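Putative methyltransferase (PDB 7DMB) probably transfers a methyl group from S-adenosylmethionine as a trans-acting enzyme of calbistrin biosynthesis, and binds the by-product S-adenosyl-L-homocysteine. Local coordinates at residues Ala63-Leu68 with Glu144-Val149; Pro198-Leu203 with Glu218-Asp223; Pro289-Thr294 with Ala347-Arg352; Pro328-Gly333 with Gly341-Pro346. All blocks are in the same frame, centred on the assembly; numbering follows the deposited sequence.

Contact 1 of 4, residues Ala63-Leu68 with Glu144-Val149; sequences ARMWVL and EGPWRV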
loop_
_atom_site.group_PDB
_atom_site.type_symbol
_atom_site.label_atom_id
_atom_site.label_comp_id
_atom_site.label_asym_id
_atom_site.label_seq_id
_atom_site.Cartn_x
_atom_site.Cartn_y
_atom_site.Cartn_z
ATOM N N ALA A 63 11.994 5.169 10.196
ATOM C CA ALA A 63 13.196 4.413 9.898
ATOM C C ALA A 63 13.987 4.159 11.170
ATOM O O ALA A 63 14.417 3.030 11.437
ATOM C CB ALA A 63 14.036 5.168 8.868
ATOM N N ARG A 64 14.160 5.213 11.978
ATOM C CA ARG A 64 14.847 5.105 13.257
ATOM C C ARG A 64 14.248 4.002 14.116
ATOM O O ARG A 64 14.981 3.217 14.737
ATOM C CB ARG A 64 14.774 6.445 13.994
ATOM C CG ARG A 64 15.378 6.421 15.389
ATOM C CD ARG A 64 15.157 7.748 16.106
ATOM N NE ARG A 64 15.738 7.751 17.443
ATOM C CZ ARG A 64 17.025 7.971 17.700
ATOM N NH1 ARG A 64 17.880 8.206 16.713
ATOM N NH2 ARG A 64 17.459 7.956 18.954
ATOM N N MET A 65 12.916 3.911 14.133
ATOM C CA MET A 65 12.249 2.959 15.010
ATOM C C MET A 65 12.433 1.531 14.525
ATOM O O MET A 65 12.772 0.643 15.318
ATOM C CB MET A 65 10.763 3.267 15.116
ATOM C CG MET A 65 10.055 2.254 15.992
ATOM S SD MET A 65 10.450 2.543 17.734
ATOM C CE MET A 65 9.603 1.199 18.546
ATOM N N TRP A 66 12.165 1.274 13.234
ATOM C CA TRP A 66 12.284 -0.107 12.781
ATOM C C TRP A 66 13.736 -0.547 12.762
ATOM O O TRP A 66 14.008 -1.734 12.939
ATOM C CB TRP A 66 11.588 -0.329 11.424
ATOM C CG TRP A 66 12.375 -0.006 10.165
ATOM C CD1 TRP A 66 12.186 1.078 9.340
ATOM C CD2 TRP A 66 13.422 -0.784 9.563
ATOM N NE1 TRP A 66 13.060 1.028 8.283
ATOM C CE2 TRP A 66 13.834 -0.102 8.396
ATOM C CE3 TRP A 66 14.062 -1.985 9.900
ATOM C CZ2 TRP A 66 14.854 -0.578 7.570
ATOM C CZ3 TRP A 66 15.088 -2.455 9.069
ATOM C CH2 TRP A 66 15.467 -1.752 7.924
ATOM N N VAL A 67 14.682 0.384 12.601
ATOM C CA VAL A 67 16.093 0.012 12.725
ATOM C C VAL A 67 16.413 -0.405 14.162
ATOM O O VAL A 67 17.142 -1.376 14.399
ATOM C CB VAL A 67 17.009 1.164 12.258
ATOM C CG1 VAL A 67 18.462 0.923 12.729
ATOM C CG2 VAL A 67 16.956 1.325 10.733
ATOM N N LEU A 68 15.886 0.332 15.140
ATOM C CA LEU A 68 16.091 -0.032 16.540
ATOM C C LEU A 68 15.511 -1.412 16.850
ATOM O O LEU A 68 16.186 -2.259 17.454
ATOM C CB LEU A 68 15.473 1.031 17.448
ATOM C CG LEU A 68 16.239 2.339 17.647
ATOM C CD1 LEU A 68 15.269 3.451 18.118
ATOM C CD2 LEU A 68 17.360 2.144 18.669
ATOM N N GLU A 144 4.281 1.681 16.585
ATOM C CA GLU A 144 3.862 0.531 17.375
ATOM C C GLU A 144 3.987 -0.756 16.594
ATOM O O GLU A 144 4.247 -1.811 17.185
ATOM C CB GLU A 144 2.403 0.706 17.836
ATOM C CG GLU A 144 1.961 -0.310 18.862
ATOM C CD GLU A 144 2.586 -0.053 20.224
ATOM O OE1 GLU A 144 3.343 0.931 20.362
ATOM O OE2 GLU A 144 2.307 -0.821 21.158
ATOM N N GLY A 145 3.772 -0.691 15.277
ATOM C CA GLY A 145 3.844 -1.848 14.416
ATOM C C GLY A 145 5.186 -2.548 14.506
ATOM O O GLY A 145 5.277 -3.730 14.848
ATOM N N PRO A 146 6.260 -1.833 14.183
ATOM C CA PRO A 146 7.592 -2.466 14.291
ATOM C C PRO A 146 7.910 -2.953 15.704
ATOM O O PRO A 146 8.491 -4.036 15.866
ATOM C CB PRO A 146 8.557 -1.363 13.816
ATOM C CG PRO A 146 7.741 -0.097 13.781
ATOM C CD PRO A 146 6.313 -0.491 13.579
ATOM N N TRP A 147 7.502 -2.204 16.730
ATOM C CA TRP A 147 7.690 -2.663 18.103
ATOM C C TRP A 147 7.062 -4.038 18.308
ATOM O O TRP A 147 7.689 -4.951 18.871
ATOM C CB TRP A 147 7.104 -1.656 19.099
ATOM C CG TRP A 147 6.869 -2.314 20.420
ATOM C CD1 TRP A 147 5.711 -2.903 20.861
ATOM C CD2 TRP A 147 7.843 -2.532 21.436
ATOM N NE1 TRP A 147 5.914 -3.454 22.101
ATOM C CE2 TRP A 147 7.211 -3.236 22.478
ATOM C CE3 TRP A 147 9.194 -2.192 21.571
ATOM C CZ2 TRP A 147 7.880 -3.592 23.650
ATOM C CZ3 TRP A 147 9.862 -2.555 22.738
ATOM C CH2 TRP A 147 9.204 -3.243 23.759
ATOM N N ARG A 148 5.823 -4.207 17.833
ATOM C CA ARG A 148 5.137 -5.497 17.955
ATOM C C ARG A 148 5.843 -6.605 17.178
ATOM O O ARG A 148 5.826 -7.768 17.604
ATOM C CB ARG A 148 3.692 -5.396 17.458
ATOM C CG ARG A 148 2.717 -4.616 18.321
ATOM C CD ARG A 148 1.308 -4.790 17.731
ATOM N NE ARG A 148 0.335 -3.942 18.405
ATOM C CZ ARG A 148 -0.942 -3.832 18.071
ATOM N NH1 ARG A 148 -1.434 -4.510 17.044
ATOM N NH2 ARG A 148 -1.724 -3.030 18.779
ATOM N N VAL A 149 6.416 -6.285 16.015
ATOM C CA VAL A 149 7.151 -7.296 15.264
ATOM C C VAL A 149 8.348 -7.774 16.075
ATOM O O VAL A 149 8.579 -8.979 16.237
ATOM C CB VAL A 149 7.576 -6.740 13.895
ATOM C CG1 VAL A 149 8.720 -7.581 13.323
ATOM C CG2 VAL A 149 6.376 -6.689 12.953
#
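Met-65 and Trp-66 meet Pro-146 and Trp-147 through carbon atoms alone, and the shortest polar bonds here are those inside each helix: Val-67 N to Ala-63 O at 2.9 Å and Arg-148 N to Glu-144 O at 2.9 Å. Across the interface Pro-146 is the central group. Its CG lies 4.0 Å from Met-65 CG, while its CB lies 4.0 Å from Trp-66 CB, which places the pyrrolidine ring against two consecutive residues of the facing turn. Met-65 leaves its backbone with CG opposite the N (chi1 178°) and then bends at chi2 (74°), a shape that carries the terminal methyl past the proline; Met-65 CE comes to 3.8 Å from Trp-147 CB.

Neither indole lies between the helices. Trp-66 contributes its CB, and its ring leads off to meet the rings of Tyr-319 and Phe-322; helix 319-324 also packs on Pro-146. The Trp-147 ring turns toward helix 120-134, where Arg-131 makes a cation-pi contact with it.

The proline also marks a kink, because its N makes no bond to the preceding turn. The axes of the two short segments approach to 8.9 Å at only 5° from parallel, and the closest CA atoms, those of Trp-66 and Pro-146, are 5.5 Å apart. With three of the four touching residues buried, and helices but no strands in the chain between the segments, this is the apolar, nearly parallel helix pairing of a helical bundle, formed here by helices 56-79 and 140-157 away from the cofactor site.

Contact 2 of 4, residues Pro198-Leu203 with Glu218-Asp223; sequences PGLRIL and EGLNPD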
loop_
_atom_site.group_PDB
_atom_site.type_symbol
_atom_site.label_atom_id
_atom_site.label_comp_id
_atom_site.label_asym_id
_atom_site.label_seq_id
_atom_site.Cartn_x
_atom_site.Cartn_y
_atom_site.Cartn_z
ATOM N N PRO A 198 -20.946 11.664 -13.449
ATOM C CA PRO A 198 -21.621 11.633 -12.136
ATOM C C PRO A 198 -22.315 10.317 -11.839
ATOM O O PRO A 198 -22.808 10.139 -10.709
ATOM C CB PRO A 198 -22.629 12.796 -12.216
ATOM C CG PRO A 198 -22.321 13.525 -13.511
ATOM C CD PRO A 198 -21.599 12.575 -14.403
ATOM N N GLY A 199 -22.347 9.392 -12.796
ATOM C CA GLY A 199 -22.869 8.058 -12.566
ATOM C C GLY A 199 -21.776 7.006 -12.515
ATOM O O GLY A 199 -22.001 5.837 -12.860
ATOM N N LEU A 200 -20.591 7.420 -12.067
ATOM C CA LEU A 200 -19.406 6.572 -12.116
ATOM C C LEU A 200 -19.689 5.188 -11.539
ATOM O O LEU A 200 -20.288 5.052 -10.469
ATOM C CB LEU A 200 -18.262 7.251 -11.348
ATOM C CG LEU A 200 -16.831 7.026 -11.852
ATOM C CD1 LEU A 200 -16.618 7.643 -13.232
ATOM C CD2 LEU A 200 -15.800 7.547 -10.829
ATOM N N ARG A 201 -19.288 4.159 -12.278
ATOM C CA ARG A 201 -19.289 2.784 -11.787
ATOM C C ARG A 201 -17.864 2.457 -11.337
ATOM O O ARG A 201 -16.940 2.425 -12.155
ATOM C CB ARG A 201 -19.795 1.835 -12.876
ATOM C CG ARG A 201 -21.215 2.196 -13.360
ATOM C CD ARG A 201 -21.597 1.496 -14.664
ATOM N NE ARG A 201 -20.674 1.816 -15.757
ATOM C CZ ARG A 201 -20.608 1.145 -16.909
ATOM N NH1 ARG A 201 -21.420 0.120 -17.124
ATOM N NH2 ARG A 201 -19.727 1.490 -17.850
ATOM N N ILE A 202 -17.679 2.274 -10.029
ATOM C CA ILE A 202 -16.358 2.096 -9.422
ATOM C C ILE A 202 -16.300 0.718 -8.780
ATOM O O ILE A 202 -17.264 0.283 -8.136
ATOM C CB ILE A 202 -16.015 3.158 -8.349
ATOM C CG1 ILE A 202 -16.044 4.568 -8.900
ATOM C CG2 ILE A 202 -14.615 2.913 -7.760
ATOM C CD1 ILE A 202 -17.190 5.373 -8.334
ATOM N N LEU A 203 -15.164 0.039 -8.947
ATOM C CA LEU A 203 -14.872 -1.192 -8.230
ATOM C C LEU A 203 -13.505 -1.035 -7.585
ATOM O O LEU A 203 -12.554 -0.617 -8.253
ATOM C CB LEU A 203 -14.891 -2.405 -9.161
ATOM C CG LEU A 203 -14.767 -3.788 -8.505
ATOM C CD1 LEU A 203 -15.744 -4.779 -9.137
ATOM C CD2 LEU A 203 -13.349 -4.295 -8.606
ATOM N N GLU A 218 -14.640 10.589 -0.209
ATOM C CA GLU A 218 -14.635 12.034 -0.001
ATOM C C GLU A 218 -14.596 12.776 -1.326
ATOM O O GLU A 218 -15.269 13.804 -1.499
ATOM C CB GLU A 218 -13.446 12.432 0.870
ATOM C CG GLU A 218 -13.709 12.252 2.349
ATOM C CD GLU A 218 -12.530 12.677 3.203
ATOM O OE1 GLU A 218 -11.672 13.446 2.708
ATOM O OE2 GLU A 218 -12.458 12.221 4.363
ATOM N N GLY A 219 -13.806 12.272 -2.276
ATOM C CA GLY A 219 -13.813 12.848 -3.605
ATOM C C GLY A 219 -15.118 12.618 -4.340
ATOM O O GLY A 219 -15.487 13.407 -5.216
ATOM N N LEU A 220 -15.833 11.545 -4.002
ATOM C CA LEU A 220 -17.103 11.253 -4.645
ATOM C C LEU A 220 -18.287 11.908 -3.948
ATOM O O LEU A 220 -19.391 11.882 -4.496
ATOM C CB LEU A 220 -17.339 9.740 -4.709
ATOM C CG LEU A 220 -16.434 8.883 -5.601
ATOM C CD1 LEU A 220 -16.803 7.416 -5.436
ATOM C CD2 LEU A 220 -16.497 9.305 -7.066
ATOM N N ASN A 221 -18.094 12.468 -2.755
ATOM C CA ASN A 221 -19.162 13.120 -1.996
ATOM C C ASN A 221 -18.692 14.511 -1.591
ATOM O O ASN A 221 -18.363 14.761 -0.425
ATOM C CB ASN A 221 -19.560 12.292 -0.773
ATOM C CG ASN A 221 -20.062 10.913 -1.143
ATOM O OD1 ASN A 221 -21.262 10.640 -1.112
ATOM N ND2 ASN A 221 -19.134 10.025 -1.508
ATOM N N PRO A 222 -18.642 15.446 -2.544
ATOM C CA PRO A 222 -18.100 16.774 -2.220
ATOM C C PRO A 222 -19.009 17.584 -1.304
ATOM O O PRO A 222 -18.519 18.284 -0.410
ATOM C CB PRO A 222 -17.941 17.421 -3.604
ATOM C CG PRO A 222 -19.042 16.818 -4.412
ATOM C CD PRO A 222 -19.214 15.396 -3.903
ATOM N N ASP A 223 -20.322 17.511 -1.502
ATOM C CA ASP A 223 -21.277 18.249 -0.686
ATOM C C ASP A 223 -22.396 17.314 -0.247
ATOM O O ASP A 223 -22.652 16.281 -0.873
ATOM C CB ASP A 223 -21.853 19.449 -1.449
ATOM C CG ASP A 223 -20.802 20.178 -2.274
ATOM O OD1 ASP A 223 -21.052 20.428 -3.474
ATOM O OD2 ASP A 223 -19.727 20.505 -1.720
#
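Ile-202 and Leu-220 reach toward each other tip to tip, and their methyl groups make the tightest of the apolar contacts: Ile-202 CD1 stands 3.6 Å from Leu-220 CD1 and 4.2 Å from Leu-220 CD2. With CG anti to the carbonyl carbon (chi1 -67°) and chi2 at 177°, both Leu-220 methyls face the strand. Two residues earlier on the strand, Leu-200 CD2 approaches Leu-220 CD2 at 4.2 Å, so a single leucine spans two residues on the same side of strand 200-205.

The polar bonds are made elsewhere. At the helix end Asn-221 N gives only a weak bond to Glu-218 O, 3.4 Å long, as the chain leaves helical geometry. The backbone of strand 200-205 bonds to its two neighbours in the sheet, Ile-202 to Ser-231 and Val-233, and Arg-201 to Asp-277 and Val-278.

These bonds place the strand between strands 229-236 and 276-282, with helix 211-220 across its face as the connection of a beta-alpha-beta unit. Helix 187-196 flanks the same apolar layer, its Met-193 touching Leu-200 and its Ile-190 touching Leu-220.

Contact 3 of 4, residues Pro289-Thr294 with Ala347-Arg352; sequences PCLVET and AEWDRR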
loop_
_atom_site.group_PDB
_atom_site.type_symbol
_atom_site.label_atom_id
_atom_site.label_comp_id
_atom_site.label_asym_id
_atom_site.label_seq_id
_atom_site.Cartn_x
_atom_site.Cartn_y
_atom_site.Cartn_z
ATOM N N PRO A 289 0.370 -13.180 -7.733
ATOM C CA PRO A 289 1.577 -13.880 -8.209
ATOM C C PRO A 289 2.075 -13.429 -9.574
ATOM O O PRO A 289 3.283 -13.521 -9.842
ATOM C CB PRO A 289 1.159 -15.362 -8.218
ATOM C CG PRO A 289 -0.319 -15.378 -8.105
ATOM C CD PRO A 289 -0.740 -14.105 -7.442
ATOM N N CYS A 290 1.209 -12.921 -10.441
ATOM C CA CYS A 290 1.627 -12.627 -11.805
ATOM C C CYS A 290 0.955 -11.320 -12.204
ATOM O O CYS A 290 -0.261 -11.281 -12.400
ATOM C CB CYS A 290 1.235 -13.787 -12.736
ATOM S SG CYS A 290 1.490 -13.503 -14.493
ATOM N N LEU A 291 1.730 -10.244 -12.300
ATOM C CA LEU A 291 1.114 -8.928 -12.438
ATOM C C LEU A 291 0.372 -8.788 -13.762
ATOM O O LEU A 291 -0.687 -8.152 -13.817
ATOM C CB LEU A 291 2.159 -7.822 -12.293
ATOM C CG LEU A 291 2.880 -7.789 -10.952
ATOM C CD1 LEU A 291 3.712 -6.547 -10.869
ATOM C CD2 LEU A 291 1.859 -7.863 -9.798
ATOM N N VAL A 292 0.915 -9.364 -14.841
ATOM C CA VAL A 292 0.287 -9.214 -16.151
ATOM C C VAL A 292 -1.084 -9.889 -16.175
ATOM O O VAL A 292 -2.065 -9.317 -16.667
ATOM C CB VAL A 292 1.217 -9.755 -17.253
ATOM C CG1 VAL A 292 0.490 -9.813 -18.584
ATOM C CG2 VAL A 292 2.466 -8.882 -17.372
ATOM N N GLU A 293 -1.186 -11.105 -15.639
ATOM C CA GLU A 293 -2.491 -11.758 -15.567
ATOM C C GLU A 293 -3.442 -10.970 -14.679
ATOM O O GLU A 293 -4.636 -10.835 -14.988
ATOM C CB GLU A 293 -2.329 -13.186 -15.053
ATOM C CG GLU A 293 -2.195 -14.231 -16.155
ATOM C CD GLU A 293 -1.993 -15.626 -15.592
ATOM O OE1 GLU A 293 -2.622 -15.933 -14.556
ATOM O OE2 GLU A 293 -1.214 -16.415 -16.177
ATOM N N THR A 294 -2.916 -10.417 -13.586
ATOM C CA THR A 294 -3.697 -9.552 -12.709
ATOM C C THR A 294 -4.192 -8.319 -13.444
ATOM O O THR A 294 -5.366 -7.937 -13.331
ATOM C CB THR A 294 -2.854 -9.137 -11.515
ATOM O OG1 THR A 294 -2.775 -10.239 -10.612
ATOM C CG2 THR A 294 -3.461 -7.899 -10.820
ATOM N N ALA A 347 8.082 2.719 -13.580
ATOM C CA ALA A 347 8.575 2.292 -14.889
ATOM C C ALA A 347 8.283 0.816 -15.122
ATOM O O ALA A 347 7.960 0.406 -16.244
ATOM C CB ALA A 347 10.079 2.561 -15.021
ATOM N N GLU A 348 8.355 0.007 -14.064
ATOM C CA GLU A 348 8.042 -1.408 -14.226
ATOM C C GLU A 348 6.541 -1.623 -14.397
ATOM O O GLU A 348 6.125 -2.442 -15.227
ATOM C CB GLU A 348 8.585 -2.214 -13.048
ATOM C CG GLU A 348 8.741 -3.730 -13.323
ATOM C CD GLU A 348 9.279 -4.076 -14.726
ATOM O OE1 GLU A 348 8.744 -5.029 -15.355
ATOM O OE2 GLU A 348 10.239 -3.414 -15.188
ATOM N N TRP A 349 5.713 -0.897 -13.636
ATOM C CA TRP A 349 4.265 -0.981 -13.843
ATOM C C TRP A 349 3.911 -0.633 -15.286
ATOM O O TRP A 349 3.198 -1.383 -15.954
ATOM C CB TRP A 349 3.526 -0.071 -12.865
ATOM C CG TRP A 349 3.455 -0.633 -11.464
ATOM C CD1 TRP A 349 4.178 -0.222 -10.371
ATOM C CD2 TRP A 349 2.631 -1.718 -11.015
ATOM N NE1 TRP A 349 3.849 -0.983 -9.272
ATOM C CE2 TRP A 349 2.897 -1.902 -9.633
ATOM C CE3 TRP A 349 1.699 -2.555 -11.646
ATOM C CZ2 TRP A 349 2.280 -2.904 -8.873
ATOM C CZ3 TRP A 349 1.064 -3.537 -10.887
ATOM C CH2 TRP A 349 1.368 -3.710 -9.514
ATOM N N ASP A 350 4.453 0.478 -15.792
ATOM C CA ASP A 350 4.255 0.877 -17.185
ATOM C C ASP A 350 4.523 -0.277 -18.145
ATOM O O ASP A 350 3.692 -0.587 -19.004
ATOM C CB ASP A 350 5.153 2.071 -17.503
ATOM C CG ASP A 350 5.055 2.509 -18.955
ATOM O OD1 ASP A 350 3.949 2.926 -19.384
ATOM O OD2 ASP A 350 6.093 2.446 -19.661
ATOM N N ARG A 351 5.682 -0.930 -18.004
ATOM C CA ARG A 351 6.000 -2.111 -18.808
ATOM C C ARG A 351 4.880 -3.140 -18.763
ATOM O O ARG A 351 4.441 -3.656 -19.797
ATOM C CB ARG A 351 7.298 -2.755 -18.301
ATOM C CG ARG A 351 8.592 -2.068 -18.712
ATOM C CD ARG A 351 9.747 -3.029 -18.513
ATOM N NE ARG A 351 9.557 -4.254 -19.297
ATOM C CZ ARG A 351 10.197 -5.404 -19.090
ATOM N NH1 ARG A 351 11.083 -5.511 -18.105
ATOM N NH2 ARG A 351 9.955 -6.450 -19.876
ATOM N N ARG A 352 4.417 -3.469 -17.563
ATOM C CA ARG A 352 3.494 -4.584 -17.463
ATOM C C ARG A 352 2.076 -4.177 -17.823
ATOM O O ARG A 352 1.300 -5.018 -18.289
ATOM C CB ARG A 352 3.575 -5.185 -16.070
ATOM C CG ARG A 352 4.821 -6.032 -15.927
ATOM C CD ARG A 352 5.019 -6.447 -14.530
ATOM N NE ARG A 352 6.418 -6.703 -14.222
ATOM C CZ ARG A 352 6.851 -7.860 -13.756
ATOM N NH1 ARG A 352 5.991 -8.859 -13.583
ATOM N NH2 ARG A 352 8.128 -8.018 -13.462
HETATM O O HOH W 1 3.751 -10.409 -14.693
#
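Leu-291 and Arg-352 both carry CG opposite the carbonyl carbon (chi1 -77° for the arginine), and from CG to NE the arginine runs extended, which lays its methylenes across the leucine. Arg-352 CD is 3.9 Å from Leu-291 CB, and Arg-352 CG is 4.0 Å from Val-292 CG2, whose side chain crosses it at roughly a right angle. Leu-291 turns its other end to Trp-349: CD1 sits over one face of the indole, 4.2 Å from the centroid of the six-membered ring and 25° off its normal, a CH-pi contact. The Leu-291 side chain is about 10 Å from the bound S-adenosyl-L-homocysteine.

The head of Arg-352 is held by charge. NE donates over 3.1 Å at 154° to the anti lone pair of Glu-348 OE1, which sits somewhat out of the guanidinium plane; a long ion pair shares this oxygen with Arg-351. Water 1 links the helices, accepting a bond from Val-292 N at 3.0 Å and a weak one from Arg-352 NH1 at 2.9 Å. Asp-336 OD2 forms a salt bridge with this same NH1 and also accepts from Leu-291 N, at the start of helix 291-301.

Thus one arginine serves two chemistries: its stem fills apolar surface, while Glu-348 and Asp-336 together would probably offset much of its positive charge in this largely buried place.

Contact 4 of 4, residues Pro328-Gly333 with Gly341-Pro346; sequences PGWWLG and GPCIPP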
loop_
_atom_site.group_PDB
_atom_site.type_symbol
_atom_site.label_atom_id
_atom_site.label_comp_id
_atom_site.label_asym_id
_atom_site.label_seq_id
_atom_site.Cartn_x
_atom_site.Cartn_y
_atom_site.Cartn_z
ATOM N N PRO A 328 4.806 -15.335 4.202
ATOM C CA PRO A 328 5.364 -16.105 3.069
ATOM C C PRO A 328 5.256 -15.386 1.735
ATOM O O PRO A 328 6.150 -15.509 0.891
ATOM C CB PRO A 328 4.524 -17.394 3.053
ATOM C CG PRO A 328 3.619 -17.348 4.245
ATOM C CD PRO A 328 3.602 -15.959 4.786
ATOM N N GLY A 329 4.178 -14.630 1.532
ATOM C CA GLY A 329 3.967 -13.938 0.279
ATOM C C GLY A 329 5.001 -12.877 -0.051
ATOM O O GLY A 329 5.171 -12.542 -1.225
ATOM N N TRP A 330 5.688 -12.324 0.952
ATOM C CA TRP A 330 6.721 -11.327 0.663
ATOM C C TRP A 330 7.862 -11.918 -0.154
ATOM O O TRP A 330 8.625 -11.173 -0.778
ATOM C CB TRP A 330 7.263 -10.723 1.970
ATOM C CG TRP A 330 8.111 -9.495 1.766
ATOM C CD1 TRP A 330 9.472 -9.379 1.957
ATOM C CD2 TRP A 330 7.661 -8.215 1.314
ATOM N NE1 TRP A 330 9.876 -8.099 1.657
ATOM C CE2 TRP A 330 8.782 -7.371 1.255
ATOM C CE3 TRP A 330 6.411 -7.704 0.937
ATOM C CZ2 TRP A 330 8.690 -6.039 0.847
ATOM C CZ3 TRP A 330 6.321 -6.372 0.532
ATOM C CH2 TRP A 330 7.449 -5.560 0.494
ATOM N N TRP A 331 7.989 -13.238 -0.175
ATOM C CA TRP A 331 9.097 -13.890 -0.840
ATOM C C TRP A 331 8.711 -14.461 -2.197
ATOM O O TRP A 331 9.560 -15.050 -2.869
ATOM C CB TRP A 331 9.683 -14.955 0.089
ATOM C CG TRP A 331 10.040 -14.294 1.378
ATOM C CD1 TRP A 331 9.270 -14.225 2.501
ATOM C CD2 TRP A 331 11.225 -13.531 1.654
ATOM N NE1 TRP A 331 9.910 -13.485 3.470
ATOM C CE2 TRP A 331 11.109 -13.044 2.976
ATOM C CE3 TRP A 331 12.376 -13.221 0.918
ATOM C CZ2 TRP A 331 12.096 -12.272 3.577
ATOM C CZ3 TRP A 331 13.357 -12.447 1.518
ATOM C CH2 TRP A 331 13.209 -11.981 2.836
ATOM N N LEU A 332 7.470 -14.265 -2.631
ATOM C CA LEU A 332 7.129 -14.517 -4.021
ATOM C C LEU A 332 7.651 -13.374 -4.892
ATOM O O LEU A 332 7.969 -12.282 -4.407
ATOM C CB LEU A 332 5.611 -14.698 -4.190
ATOM C CG LEU A 332 4.567 -13.570 -4.072
ATOM C CD1 LEU A 332 4.564 -12.563 -5.226
ATOM C CD2 LEU A 332 3.176 -14.179 -3.927
ATOM N N GLY A 333 7.731 -13.634 -6.198
ATOM C CA GLY A 333 8.150 -12.613 -7.142
ATOM C C GLY A 333 9.151 -13.087 -8.184
ATOM O O GLY A 333 9.164 -12.578 -9.310
ATOM N N GLY A 341 11.660 -8.591 -4.612
ATOM C CA GLY A 341 10.498 -8.402 -3.766
ATOM C C GLY A 341 9.286 -8.013 -4.587
ATOM O O GLY A 341 9.406 -7.651 -5.758
ATOM N N PRO A 342 8.091 -8.073 -3.993
ATOM C CA PRO A 342 6.869 -7.924 -4.808
ATOM C C PRO A 342 6.578 -6.497 -5.269
ATOM O O PRO A 342 5.781 -6.325 -6.205
ATOM C CB PRO A 342 5.753 -8.455 -3.890
ATOM C CG PRO A 342 6.320 -8.512 -2.526
ATOM C CD PRO A 342 7.817 -8.500 -2.609
ATOM N N CYS A 343 7.177 -5.476 -4.655
ATOM C CA CYS A 343 6.880 -4.084 -5.000
ATOM C C CYS A 343 7.805 -3.626 -6.129
ATOM O O CYS A 343 9.000 -3.914 -6.106
ATOM C CB CYS A 343 7.060 -3.171 -3.784
ATOM S SG CYS A 343 5.929 -3.471 -2.385
ATOM N N ILE A 344 7.250 -2.923 -7.116
ATOM C CA ILE A 344 8.027 -2.465 -8.272
ATOM C C ILE A 344 7.777 -0.977 -8.498
ATOM O O ILE A 344 6.694 -0.478 -8.156
ATOM C CB ILE A 344 7.695 -3.284 -9.535
ATOM C CG1 ILE A 344 6.182 -3.262 -9.816
ATOM C CG2 ILE A 344 8.225 -4.705 -9.405
ATOM C CD1 ILE A 344 5.794 -3.718 -11.206
ATOM N N PRO A 345 8.739 -0.233 -9.051
ATOM C CA PRO A 345 8.541 1.219 -9.276
ATOM C C PRO A 345 7.678 1.466 -10.502
ATOM O O PRO A 345 7.391 0.517 -11.243
ATOM C CB PRO A 345 9.976 1.742 -9.480
ATOM C CG PRO A 345 10.708 0.543 -10.106
ATOM C CD PRO A 345 10.093 -0.683 -9.440
ATOM N N PRO A 346 7.270 2.722 -10.769
ATOM C CA PRO A 346 6.317 2.964 -11.874
ATOM C C PRO A 346 6.799 2.526 -13.255
ATOM O O PRO A 346 5.990 2.020 -14.046
ATOM C CB PRO A 346 6.095 4.484 -11.812
ATOM C CG PRO A 346 6.371 4.856 -10.409
ATOM C CD PRO A 346 7.426 3.923 -9.918
#
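In the long loop between helices 319-324 and 346-355, a short 3-10 turn at 328-331 presents Trp-330 to Pro-342, and a CH-pi contact results. The indole is turned toward the proline by a first torsion that sets Trp-330 CG anti to the backbone N (chi1 -168°). Pro-342 CD lies 3.9 Å from the centroid of the six-membered ring of Trp-330, only 10° off the ring normal, so the pyrrolidine is over the indole face. Pro-342 CG lies over the same ring, 3.6 Å from Trp-330 CE3. The same proline touches the backbone of this turn, with Pro-342 CD 3.3 Å from Trp-330 O.

Cys-343 follows with an oblique sulfur-aromatic contact: its SG is 3.9 Å from Trp-330 CH2. Just beyond the turn, Leu-332 CD1 comes only loosely to Pro-342 CB, at 4.5 Å; the Leu-332 side chain is about 9 Å from the bound S-adenosyl-L-homocysteine.

Trp-331 N bonds Pro-328 O at 3.1 Å, closing the 3-10 turn, while Trp-330 NE1 bonds Asp-321 OD1 in helix 319-324. Arg-338, in the intervening loop, donates to Pro-342 O.

This CH-pi contact of proline on tryptophan ties together two arms of the loop between helices 319-324 and 346-355.

From the N terminus, contact 1 closes first, joining helices 56-79 and 140-157 in the helical part of the chain. Contact 2 follows in series and closes a short strand-to-helix link, packing helix 211-220 on strand 200-205 of the seven-stranded sheet, on the opposite side of the chain's centre, with centres 37 Å apart. Contact 3 then spans a longer stretch from helix 291-301 to helix 346-355, and contact 4 falls wholly within that span, drawing together two arms of the loop before helix 346-355. Only contacts 3 and 4 touch: Leu-291 CD1 packs 3.5 Å from Ile-344 CD1, and Trp-349 NE1 is 3.1 Å from Ile-344 O. Contacts 1 and 4 both border helix 319-324.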